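Local coordinates for protein uncharacterized HTH-type transcriptional regulator HI_0893 (Haemophilus influenzae, PDB 3QKX) that probably binds regulatory DNA as a transcription factor of the TetR family, through an N-terminal helix-turn-helix domain, at residues A[14-19]-A[35-40]. Residues are numbered along the deposited sequence; the frame is centred on the assembly and turned at random.
Sequences FSATDR and AKEANV
Glu37 OE2 takes a hydrogen bond from Arg19 NH1 at 3.0 Å, the one salt bridge that ties these two helix pieces together. The N-H points fairly straight at the oxygen (157°) and arrives on its anti side, a little out of the carboxylate plane, while OE2 itself sits close to the plane of the guanidinium, at its edge. The planes of the two flat groups are 58° apart, and the bridge uses one oxygen and one nitrogen. Arg19 CD also lies 3.5 Å from Glu37 OE2, which places the carboxylate alongside the bend in the arginine chain. That bend, at chi3, folds the guanidinium back over its own helix, where one face rests above Ala16 CA and Ser15 O. Glu37 sends CG anti to its backbone N (chi1 -172°) and then turns at chi2, which carries the carboxylate across toward Arg19.

Next to this bridge, Ala16 CB touches Glu37 CG and Ala38 CB, each at 3.7 Å, and the short side chains let the CA atoms of Ala16 and Ala38 approach to 5.2 Å. Helix 31-38 stops right here: Asn39, with positive phi, closes it in a Schellman motif and turns the chain toward helix 42-48, which by analogy with other TetR proteins is probably the recognition helix. Gln12 of helix 6-23 reaches the carbonyl of Ala38, and Ile13 packs against its methyl. Helix 6-23 thus backs the first helix of the predicted helix-turn-helix, while its Phe14, Thr17 and Asp18 meet helix 52-72.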
# COMPACT_ATOMS: atom_id res chain seq x y z
N PHE A 14 5.49 7.94 21.93
CA PHE A 14 5.35 7.58 20.52
C PHE A 14 4.88 6.12 20.36
O PHE A 14 3.98 5.84 19.58
CB PHE A 14 6.66 7.80 19.74
CG PHE A 14 7.07 9.25 19.59
CD1 PHE A 14 6.14 10.25 19.29
CD2 PHE A 14 8.41 9.60 19.67
CE1 PHE A 14 6.54 11.56 19.15
CE2 PHE A 14 8.82 10.92 19.51
CZ PHE A 14 7.89 11.90 19.24
N SER A 15 5.50 5.22 21.12
CA SER A 15 5.07 3.83 21.22
C SER A 15 3.58 3.71 21.50
O SER A 15 2.90 2.89 20.91
CB SER A 15 5.87 3.13 22.33
OG SER A 15 5.29 1.88 22.69
N ALA A 16 3.09 4.51 22.44
CA ALA A 16 1.68 4.53 22.79
C ALA A 16 0.83 5.13 21.69
O ALA A 16 -0.30 4.76 21.55
CB ALA A 16 1.47 5.32 24.13
N THR A 17 1.37 6.08 20.94
CA THR A 17 0.66 6.66 19.80
C THR A 17 0.34 5.58 18.76
O THR A 17 -0.78 5.49 18.29
CB THR A 17 1.46 7.80 19.13
OG1 THR A 17 1.49 8.94 19.99
CG2 THR A 17 0.82 8.20 17.78
N ASP A 18 1.35 4.78 18.43
CA ASP A 18 1.16 3.62 17.58
C ASP A 18 -0.02 2.75 18.02
O ASP A 18 -0.92 2.48 17.22
CB ASP A 18 2.42 2.76 17.56
CG ASP A 18 3.34 3.08 16.42
OD1 ASP A 18 2.87 3.19 15.26
OD2 ASP A 18 4.55 3.15 16.67
N ARG A 19 -0.02 2.35 19.29
CA ARG A 19 -1.04 1.44 19.82
C ARG A 19 -2.45 2.00 19.71
O ARG A 19 -3.34 1.34 19.21
CB ARG A 19 -0.75 1.09 21.28
CG ARG A 19 0.47 0.21 21.47
CD ARG A 19 0.61 -0.26 22.92
NE ARG A 19 1.95 0.05 23.40
CZ ARG A 19 2.29 1.01 24.28
NH1 ARG A 19 1.37 1.75 24.93
NH2 ARG A 19 3.57 1.18 24.56
N ALA A 35 -1.89 9.98 26.90
CA ALA A 35 -1.19 10.01 28.20
C ALA A 35 -1.53 8.76 29.01
O ALA A 35 -0.63 8.14 29.59
CB ALA A 35 -1.56 11.25 28.96
N LYS A 36 -2.82 8.39 29.05
CA LYS A 36 -3.26 7.20 29.79
C LYS A 36 -2.58 5.97 29.22
O LYS A 36 -2.04 5.15 29.96
CB LYS A 36 -4.80 7.04 29.74
N GLU A 37 -2.57 5.88 27.89
CA GLU A 37 -1.92 4.78 27.19
C GLU A 37 -0.42 4.74 27.45
O GLU A 37 0.15 3.66 27.57
CB GLU A 37 -2.20 4.87 25.67
CG GLU A 37 -1.73 3.66 24.83
CD GLU A 37 -2.30 2.32 25.30
OE1 GLU A 37 -3.46 2.28 25.76
OE2 GLU A 37 -1.57 1.30 25.23
N ALA A 38 0.21 5.91 27.55
CA ALA A 38 1.67 5.97 27.78
C ALA A 38 2.08 5.85 29.25
O ALA A 38 3.26 5.70 29.52
CB ALA A 38 2.24 7.26 27.17
N ASN A 39 1.11 5.92 30.18
CA ASN A 39 1.40 5.94 31.62
C ASN A 39 2.21 7.20 32.01
O ASN A 39 3.17 7.14 32.77
CB ASN A 39 2.11 4.63 32.04
CG ASN A 39 1.77 4.19 33.48
OD1 ASN A 39 1.35 4.99 34.33
ND2 ASN A 39 1.95 2.90 33.75
N VAL A 40 1.80 8.34 31.46
CA VAL A 40 2.34 9.63 31.81
C VAL A 40 1.21 10.56 32.24
O VAL A 40 0.09 10.43 31.78
CB VAL A 40 3.12 10.28 30.64
CG1 VAL A 40 4.27 9.42 30.24
CG2 VAL A 40 2.23 10.53 29.49